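Hypothetical protein (Sus scrofa, PDB 3WOB) binds heparin as a prostate-derived, jacalin-like lectin of boar sperm and probably takes part in events related to capacitation. Local coordinates at residues Ile71-Arg76 and Lys102-Ala107; Arg78-His83 and Gln121-Gly126. All blocks are in the same frame, centred on the assembly; numbering follows the deposited sequence.

Contact 1 (Ile71-Arg76 and Lys102-Ala107)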
ATOM      1  N   ILE A  71     -10.926   0.067   1.397  1.00 22.74           N
ATOM      2  CA  ILE A  71     -11.727  -1.156   1.479  1.00 22.61           C
ATOM      3  C   ILE A  71     -11.307  -2.229   0.477  1.00 22.59           C
ATOM      4  O   ILE A  71     -11.631  -3.403   0.653  1.00 22.68           O
ATOM      5  CB  ILE A  71     -13.242  -0.872   1.334  1.00 22.66           C
ATOM      6  CG1 ILE A  71     -13.534  -0.125   0.025  1.00 22.87           C
ATOM      7  CG2 ILE A  71     -13.752  -0.098   2.546  1.00 22.37           C
ATOM      8  CD1 ILE A  71     -14.884  -0.444  -0.593  1.00 23.12           C
ATOM      9  N   SER A  72     -10.606  -1.823  -0.580  1.00 22.35           N
ATOM     10  CA  SER A  72     -10.020  -2.774  -1.526  1.00 22.17           C
ATOM     11  C   SER A  72      -8.826  -2.168  -2.252  1.00 21.81           C
ATOM     12  O   SER A  72      -8.679  -0.951  -2.299  1.00 21.91           O
ATOM     13  CB  SER A  72     -11.063  -3.295  -2.519  1.00 22.24           C
ATOM     14  OG  SER A  72     -11.481  -2.284  -3.414  1.00 22.85           O
ATOM     15  N   ILE A  73      -7.969  -3.026  -2.796  1.00 21.49           N
ATOM     16  CA  ILE A  73      -6.737  -2.594  -3.452  1.00 21.20           C
ATOM     17  C   ILE A  73      -6.465  -3.406  -4.721  1.00 21.07           C
ATOM     18  O   ILE A  73      -6.389  -4.633  -4.684  1.00 21.09           O
ATOM     19  CB  ILE A  73      -5.524  -2.671  -2.483  1.00 21.14           C
ATOM     20  CG1 ILE A  73      -5.695  -1.667  -1.340  1.00 20.92           C
ATOM     21  CG2 ILE A  73      -4.214  -2.401  -3.224  1.00 21.18           C
ATOM     22  CD1 ILE A  73      -4.929  -1.997  -0.092  1.00 20.67           C
ATOM     23  N   TYR A  74      -6.339  -2.705  -5.843  1.00 20.84           N
ATOM     24  CA  TYR A  74      -5.939  -3.311  -7.107  1.00 20.63           C
ATOM     25  C   TYR A  74      -4.493  -2.931  -7.400  1.00 20.50           C
ATOM     26  O   TYR A  74      -4.069  -1.815  -7.111  1.00 20.56           O
ATOM     27  CB  TYR A  74      -6.877  -2.859  -8.237  1.00 20.43           C
ATOM     28  CG  TYR A  74      -6.322  -2.980  -9.648  1.00 20.21           C
ATOM     29  CD1 TYR A  74      -5.860  -1.854 -10.329  1.00 19.85           C
ATOM     30  CD2 TYR A  74      -6.272  -4.211 -10.307  1.00 19.85           C
ATOM     31  CE1 TYR A  74      -5.355  -1.942 -11.615  1.00 19.56           C
ATOM     32  CE2 TYR A  74      -5.769  -4.310 -11.605  1.00 19.50           C
ATOM     33  CZ  TYR A  74      -5.314  -3.166 -12.248  1.00 19.69           C
ATOM     34  OH  TYR A  74      -4.814  -3.232 -13.523  1.00 20.01           O
ATOM     35  N   GLY A  75      -3.738  -3.866  -7.967  1.00 20.36           N
ATOM     36  CA  GLY A  75      -2.346  -3.611  -8.305  1.00 20.10           C
ATOM     37  C   GLY A  75      -1.813  -4.407  -9.480  1.00 19.96           C
ATOM     38  O   GLY A  75      -2.419  -5.386  -9.912  1.00 19.79           O
ATOM     39  N   ARG A  76      -0.670  -3.960  -9.991  1.00 19.97           N
ATOM     40  CA  ARG A  76       0.064  -4.632 -11.057  1.00 19.95           C
ATOM     41  C   ARG A  76       1.511  -4.816 -10.602  1.00 20.05           C
ATOM     42  O   ARG A  76       2.038  -3.993  -9.845  1.00 19.96           O
ATOM     43  CB  ARG A  76       0.037  -3.792 -12.338  1.00 19.87           C
ATOM     44  CG  ARG A  76      -1.321  -3.667 -13.009  1.00 19.61           C
ATOM     45  CD  ARG A  76      -1.532  -4.756 -14.048  1.00 19.96           C
ATOM     46  NE  ARG A  76      -2.923  -4.829 -14.480  1.00 20.44           N
ATOM     47  CZ  ARG A  76      -3.469  -5.869 -15.107  1.00 21.19           C
ATOM     48  NH1 ARG A  76      -2.746  -6.946 -15.392  1.00 21.48           N
ATOM     49  NH2 ARG A  76      -4.751  -5.834 -15.447  1.00 21.57           N
ATOM     50  N   LYS A 102       1.457  -8.428 -14.280  1.00 23.42           N
ATOM     51  CA  LYS A 102       0.391  -9.278 -13.765  1.00 23.32           C
ATOM     52  C   LYS A 102      -0.402  -8.517 -12.712  1.00 23.04           C
ATOM     53  O   LYS A 102       0.171  -7.932 -11.795  1.00 22.95           O
ATOM     54  CB  LYS A 102       0.959 -10.581 -13.196  1.00 23.24           C
ATOM     55  CG  LYS A 102      -0.096 -11.604 -12.783  1.00 23.52           C
ATOM     56  CD  LYS A 102       0.550 -12.887 -12.288  1.00 23.73           C
ATOM     57  CE  LYS A 102      -0.440 -13.775 -11.542  1.00 24.67           C
ATOM     58  NZ  LYS A 102      -1.352 -14.520 -12.457  1.00 25.14           N
ATOM     59  N   GLY A 103      -1.723  -8.523 -12.860  1.00 22.89           N
ATOM     60  CA  GLY A 103      -2.609  -7.780 -11.975  1.00 22.47           C
ATOM     61  C   GLY A 103      -3.064  -8.572 -10.770  1.00 22.29           C
ATOM     62  O   GLY A 103      -3.065  -9.804 -10.787  1.00 22.28           O
ATOM     63  N   PHE A 104      -3.437  -7.857  -9.713  1.00 22.13           N
ATOM     64  CA  PHE A 104      -4.052  -8.474  -8.541  1.00 21.93           C
ATOM     65  C   PHE A 104      -5.146  -7.594  -7.947  1.00 22.03           C
ATOM     66  O   PHE A 104      -5.231  -6.400  -8.244  1.00 21.94           O
ATOM     67  CB  PHE A 104      -3.006  -8.871  -7.482  1.00 21.79           C
ATOM     68  CG  PHE A 104      -2.342  -7.707  -6.787  1.00 21.18           C
ATOM     69  CD1 PHE A 104      -1.106  -7.240  -7.216  1.00 20.94           C
ATOM     70  CD2 PHE A 104      -2.936  -7.105  -5.682  1.00 20.67           C
ATOM     71  CE1 PHE A 104      -0.483  -6.176  -6.570  1.00 20.65           C
ATOM     72  CE2 PHE A 104      -2.323  -6.039  -5.034  1.00 20.54           C
ATOM     73  CZ  PHE A 104      -1.094  -5.576  -5.477  1.00 20.86           C
ATOM     74  N   PHE A 105      -5.994  -8.204  -7.126  1.00 22.16           N
ATOM     75  CA  PHE A 105      -7.040  -7.483  -6.415  1.00 22.33           C
ATOM     76  C   PHE A 105      -7.158  -8.027  -4.999  1.00 22.76           C
ATOM     77  O   PHE A 105      -7.298  -9.236  -4.796  1.00 22.87           O
ATOM     78  CB  PHE A 105      -8.377  -7.586  -7.155  1.00 22.08           C
ATOM     79  CG  PHE A 105      -9.462  -6.731  -6.571  1.00 21.45           C
ATOM     80  CD1 PHE A 105      -9.557  -5.386  -6.900  1.00 21.23           C
ATOM     81  CD2 PHE A 105     -10.394  -7.269  -5.695  1.00 20.99           C
ATOM     82  CE1 PHE A 105     -10.558  -4.591  -6.362  1.00 20.94           C
ATOM     83  CE2 PHE A 105     -11.397  -6.480  -5.154  1.00 20.56           C
ATOM     84  CZ  PHE A 105     -11.479  -5.141  -5.489  1.00 20.95           C
ATOM     85  N   ALA A 106      -7.086  -7.124  -4.029  1.00 23.16           N
ATOM     86  CA  ALA A 106      -7.183  -7.481  -2.625  1.00 23.66           C
ATOM     87  C   ALA A 106      -8.407  -6.842  -1.985  1.00 24.13           C
ATOM     88  O   ALA A 106      -8.596  -5.629  -2.060  1.00 24.02           O
ATOM     89  CB  ALA A 106      -5.928  -7.067  -1.891  1.00 23.57           C
ATOM     90  N   ALA A 107      -9.235  -7.676  -1.365  1.00 24.78           N
ATOM     91  CA  ALA A 107     -10.402  -7.225  -0.621  1.00 25.41           C
ATOM     92  C   ALA A 107     -10.498  -8.019   0.679  1.00 26.02           C
ATOM     93  O   ALA A 107     -10.041  -9.160   0.737  1.00 26.15           O
ATOM     94  CB  ALA A 107     -11.664  -7.407  -1.453  1.00 25.34           C
TER
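K102, the first residue of the second strand, meets R76 through its carbonyl: R76 CA makes a CA-H...O contact with K102 O. The next residue, G103, lies beneath the side chain of R76, with its CA 3.8 Å from R76 CZ and over one face of the guanidinium. The arginine chain, bent at chi2 (-92°), reaches back along its own strand, where NE donates to Y74 OH at 2.7 Å, in the guanidinium plane. This bond and that from R76 NH1 to G101 O, just before the second segment, fix the guanidinium, and Y74 OH also hydrogen-bonds E99.

At F104 the strands are joined by a hydrogen-bonded antiparallel pair: F104 N to G75 O at 2.7 Å, and G75 N to F104 O at 3.0 Å. With chi1 at 69°, between backbone N and carbonyl carbon, the F104 ring swings over the opposite strand. G75 CA meets its face as a CH-pi contact, 3.8 Å from the centroid and 19° off the normal, with no side chain on G75 to come between its CA and the ring.

F105 turns to the face that carries Y74. Its ring leans along the first strand: Y74 CB lies at its edge, and CZ reaches S72 CB at 3.5 Å. A106 closes the ladder with I73 by two bonds, A106 N to I73 O at 2.7 Å and I73 N to A106 O.

Strand 102-106 is an outermost strand of its four-stranded antiparallel sheet within the chain, with 70-77 between it and 81-88. I73, F104 and A106 face inward onto strand 127-135 of another sheet, touching F132, W134 and I130, while F104 also stacks on F6.

Contact 2 (Arg78-His83 and Gln121-Gly126)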
ATOM      1  N   ARG A  78       5.633  -6.850 -11.682  1.00 20.31           N
ATOM      2  CA  ARG A  78       6.524  -7.656 -12.501  1.00 20.37           C
ATOM      3  C   ARG A  78       7.597  -8.220 -11.575  1.00 20.27           C
ATOM      4  O   ARG A  78       7.314  -9.104 -10.771  1.00 20.28           O
ATOM      5  CB  ARG A  78       7.119  -6.829 -13.647  1.00 20.40           C
ATOM      6  CG  ARG A  78       6.074  -6.144 -14.518  1.00 21.02           C
ATOM      7  CD  ARG A  78       6.412  -6.248 -15.985  1.00 22.25           C
ATOM      8  NE  ARG A  78       7.244  -5.142 -16.443  1.00 23.20           N
ATOM      9  CZ  ARG A  78       8.124  -5.227 -17.438  1.00 23.99           C
ATOM     10  NH1 ARG A  78       8.309  -6.377 -18.080  1.00 24.08           N
ATOM     11  NH2 ARG A  78       8.833  -4.161 -17.784  1.00 24.44           N
ATOM     12  N   THR A  79       8.817  -7.707 -11.675  1.00 20.27           N
ATOM     13  CA  THR A  79       9.848  -7.997 -10.688  1.00 20.19           C
ATOM     14  C   THR A  79       9.566  -7.144  -9.454  1.00 20.12           C
ATOM     15  O   THR A  79       9.740  -7.592  -8.319  1.00 20.08           O
ATOM     16  CB  THR A  79      11.259  -7.709 -11.244  1.00 20.23           C
ATOM     17  OG1 THR A  79      11.517  -8.576 -12.357  1.00 20.15           O
ATOM     18  CG2 THR A  79      12.325  -7.932 -10.175  1.00 20.10           C
ATOM     19  N   PHE A  80       9.106  -5.919  -9.702  1.00 19.94           N
ATOM     20  CA  PHE A  80       8.760  -4.967  -8.660  1.00 19.72           C
ATOM     21  C   PHE A  80       7.274  -4.641  -8.727  1.00 19.76           C
ATOM     22  O   PHE A  80       6.649  -4.777  -9.778  1.00 19.70           O
ATOM     23  CB  PHE A  80       9.580  -3.681  -8.822  1.00 19.64           C
ATOM     24  CG  PHE A  80      11.069  -3.897  -8.781  1.00 19.35           C
ATOM     25  CD1 PHE A  80      11.749  -3.928  -7.569  1.00 19.08           C
ATOM     26  CD2 PHE A  80      11.793  -4.070  -9.956  1.00 18.96           C
ATOM     27  CE1 PHE A  80      13.125  -4.135  -7.527  1.00 19.05           C
ATOM     28  CE2 PHE A  80      13.167  -4.277  -9.923  1.00 19.09           C
ATOM     29  CZ  PHE A  80      13.835  -4.309  -8.706  1.00 19.00           C
ATOM     30  N   LEU A  81       6.713  -4.220  -7.596  1.00 19.91           N
ATOM     31  CA  LEU A  81       5.354  -3.695  -7.559  1.00 20.01           C
ATOM     32  C   LEU A  81       5.304  -2.462  -8.455  1.00 20.16           C
ATOM     33  O   LEU A  81       5.993  -1.468  -8.205  1.00 20.28           O
ATOM     34  CB  LEU A  81       4.935  -3.357  -6.124  1.00 19.91           C
ATOM     35  CG  LEU A  81       3.545  -2.758  -5.874  1.00 19.78           C
ATOM     36  CD1 LEU A  81       2.418  -3.733  -6.212  1.00 19.71           C
ATOM     37  CD2 LEU A  81       3.436  -2.306  -4.437  1.00 20.01           C
ATOM     38  N   GLN A  82       4.508  -2.551  -9.515  1.00 20.22           N
ATOM     39  CA  GLN A  82       4.446  -1.499 -10.524  1.00 20.16           C
ATOM     40  C   GLN A  82       3.337  -0.506 -10.221  1.00 20.29           C
ATOM     41  O   GLN A  82       3.536   0.701 -10.320  1.00 20.32           O
ATOM     42  CB  GLN A  82       4.233  -2.097 -11.918  1.00 20.02           C
ATOM     43  CG  GLN A  82       5.378  -2.960 -12.422  1.00 19.30           C
ATOM     44  CD  GLN A  82       6.536  -2.155 -12.967  1.00 18.19           C
ATOM     45  OE1 GLN A  82       6.388  -0.990 -13.325  1.00 18.17           O
ATOM     46  NE2 GLN A  82       7.702  -2.780 -13.039  1.00 17.95           N
ATOM     47  N   HIS A  83       2.175  -1.026  -9.845  1.00 20.46           N
ATOM     48  CA  HIS A  83       0.984  -0.206  -9.687  1.00 20.61           C
ATOM     49  C   HIS A  83       0.204  -0.556  -8.423  1.00 20.88           C
ATOM     50  O   HIS A  83       0.145  -1.717  -8.018  1.00 20.72           O
ATOM     51  CB  HIS A  83       0.097  -0.346 -10.928  1.00 20.44           C
ATOM     52  CG  HIS A  83      -1.143   0.488 -10.889  1.00 19.82           C
ATOM     53  ND1 HIS A  83      -1.132   1.847 -11.113  1.00 19.37           N
ATOM     54  CD2 HIS A  83      -2.434   0.153 -10.663  1.00 19.38           C
ATOM     55  CE1 HIS A  83      -2.362   2.316 -11.019  1.00 19.35           C
ATOM     56  NE2 HIS A  83      -3.172   1.308 -10.749  1.00 19.57           N
ATOM     57  N   GLN A 121       7.754  -7.057   1.031  1.00 20.54           N
ATOM     58  CA  GLN A 121       9.184  -7.149   0.785  1.00 20.57           C
ATOM     59  C   GLN A 121       9.620  -6.079  -0.199  1.00 20.71           C
ATOM     60  O   GLN A 121       8.886  -5.742  -1.127  1.00 20.75           O
ATOM     61  CB  GLN A 121       9.551  -8.534   0.249  1.00 20.40           C
ATOM     62  CG  GLN A 121       9.651  -9.598   1.324  1.00 19.95           C
ATOM     63  CD  GLN A 121       9.374 -10.992   0.809  1.00 19.45           C
ATOM     64  OE1 GLN A 121      10.183 -11.897   0.984  1.00 19.51           O
ATOM     65  NE2 GLN A 121       8.220 -11.176   0.183  1.00 19.38           N
ATOM     66  N   PHE A 122      10.809  -5.534   0.025  1.00 20.94           N
ATOM     67  CA  PHE A 122      11.440  -4.628  -0.923  1.00 21.17           C
ATOM     68  C   PHE A 122      12.837  -5.128  -1.240  1.00 21.37           C
ATOM     69  O   PHE A 122      13.458  -5.808  -0.421  1.00 21.41           O
ATOM     70  CB  PHE A 122      11.477  -3.192  -0.387  1.00 21.18           C
ATOM     71  CG  PHE A 122      12.247  -3.027   0.897  1.00 21.04           C
ATOM     72  CD1 PHE A 122      13.613  -2.746   0.877  1.00 20.91           C
ATOM     73  CD2 PHE A 122      11.601  -3.115   2.128  1.00 20.76           C
ATOM     74  CE1 PHE A 122      14.327  -2.574   2.058  1.00 20.55           C
ATOM     75  CE2 PHE A 122      12.305  -2.946   3.315  1.00 20.71           C
ATOM     76  CZ  PHE A 122      13.672  -2.674   3.280  1.00 20.85           C
ATOM     77  N   TRP A 123      13.331  -4.803  -2.429  1.00 21.55           N
ATOM     78  CA  TRP A 123      14.642  -5.285  -2.833  1.00 21.70           C
ATOM     79  C   TRP A 123      15.577  -4.191  -3.341  1.00 21.67           C
ATOM     80  O   TRP A 123      16.152  -3.450  -2.542  1.00 22.13           O
ATOM     81  CB  TRP A 123      14.513  -6.447  -3.821  1.00 21.86           C
ATOM     82  CG  TRP A 123      15.821  -7.027  -4.272  1.00 22.02           C
ATOM     83  CD1 TRP A 123      16.892  -7.362  -3.489  1.00 22.01           C
ATOM     84  CD2 TRP A 123      16.187  -7.351  -5.614  1.00 22.10           C
ATOM     85  NE1 TRP A 123      17.905  -7.869  -4.269  1.00 22.05           N
ATOM     86  CE2 TRP A 123      17.496  -7.875  -5.576  1.00 21.99           C
ATOM     87  CE3 TRP A 123      15.534  -7.249  -6.850  1.00 22.12           C
ATOM     88  CZ2 TRP A 123      18.164  -8.295  -6.723  1.00 22.04           C
ATOM     89  CZ3 TRP A 123      16.201  -7.663  -7.989  1.00 22.01           C
ATOM     90  CH2 TRP A 123      17.503  -8.179  -7.917  1.00 22.06           C
ATOM     91  N   LEU A 124      15.744  -4.086  -4.652  1.00 21.18           N
ATOM     92  CA  LEU A 124      16.816  -3.257  -5.180  1.00 20.68           C
ATOM     93  C   LEU A 124      16.345  -1.847  -5.480  1.00 20.37           C
ATOM     94  O   LEU A 124      16.899  -0.878  -4.954  1.00 20.44           O
ATOM     95  CB  LEU A 124      17.439  -3.910  -6.415  1.00 20.66           C
ATOM     96  CG  LEU A 124      18.686  -3.267  -7.019  1.00 20.33           C
ATOM     97  CD1 LEU A 124      19.821  -3.160  -6.012  1.00 20.09           C
ATOM     98  CD2 LEU A 124      19.104  -4.091  -8.203  1.00 20.45           C
ATOM     99  N   TYR A 125      15.322  -1.743  -6.324  1.00 19.69           N
ATOM    100  CA  TYR A 125      14.772  -0.455  -6.712  1.00 19.00           C
ATOM    101  C   TYR A 125      13.513  -0.085  -5.938  1.00 18.48           C
ATOM    102  O   TYR A 125      13.174   1.090  -5.830  1.00 18.43           O
ATOM    103  CB  TYR A 125      14.497  -0.423  -8.214  1.00 19.02           C
ATOM    104  CG  TYR A 125      15.730  -0.486  -9.080  1.00 18.97           C
ATOM    105  CD1 TYR A 125      16.870   0.257  -8.768  1.00 19.20           C
ATOM    106  CD2 TYR A 125      15.750  -1.268 -10.232  1.00 18.84           C
ATOM    107  CE1 TYR A 125      18.004   0.203  -9.573  1.00 19.16           C
ATOM    108  CE2 TYR A 125      16.875  -1.324 -11.043  1.00 18.85           C
ATOM    109  CZ  TYR A 125      17.997  -0.589 -10.708  1.00 18.87           C
ATOM    110  OH  TYR A 125      19.108  -0.643 -11.514  1.00 19.05           O
ATOM    111  N   GLY A 126      12.814  -1.083  -5.410  1.00 17.99           N
ATOM    112  CA  GLY A 126      11.619  -0.818  -4.628  1.00 17.56           C
ATOM    113  C   GLY A 126      10.918  -2.041  -4.082  1.00 17.34           C
ATOM    114  O   GLY A 126      11.528  -3.096  -3.908  1.00 17.53           O
TER
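This is an apolar surface contact between two hairpin loops at one end of the fold: the turn connecting strands 70-77 and 81-88, and the loop connecting 114-122 and 127-135. No hydrogen bond crosses it, and F80 alone supplies about half of the 203 Å² buried between the segments. The F80 ring enters the second loop with its CE1-CZ side foremost. CE1 comes within 3.5 Å of Y125 N, while L124 N lies at the ring edge. Y125 CB sits over one face, 4.2 Å from the centroid and 23° off the normal, and T79 CG2 covers the opposite face from the ring's own segment. The Y125 ring is inclined to that of F80 by 42°, with centroids 5.8 Å apart, so the pair is oblique. F80 CZ also reaches W123 CE3 at 3.9 Å; with CG anti to its backbone N (chi1 -179°), W123 directs its indole to F80. The second loop is held in shape by W123 N bonding G126 O, and K10 makes a cation-pi contact with W123. L36 and T128 pack against F80 as well. The arrangement belongs to the beta-prism fold of jacalin-like lectins; here hairpin loops from two different sheets meet at one end of the prism.

From the N terminus, strand 70-77 reaches its partner in contact 1 only after an excursion of 77-101 that includes strands 81-88 and 93-97. Contact 2 starts within this excursion, at 78-83, and closes a second one, 84-120, by meeting 121-126, so the two contacts cross along the chain. They meet where strands 70-77 and 81-88 are neighbours: R76 O lies 2.9 Å from Q82 N and 3.0 Å from H83 N, both probable hydrogen bonds at a classic beta bulge. Contact 1 completes one edge of the sheet of strands 93-97, 81-88, 70-77 and 102-106; contact 2 ties the turn between 70-77 and 81-88 to the loop between 114-122 and 127-135.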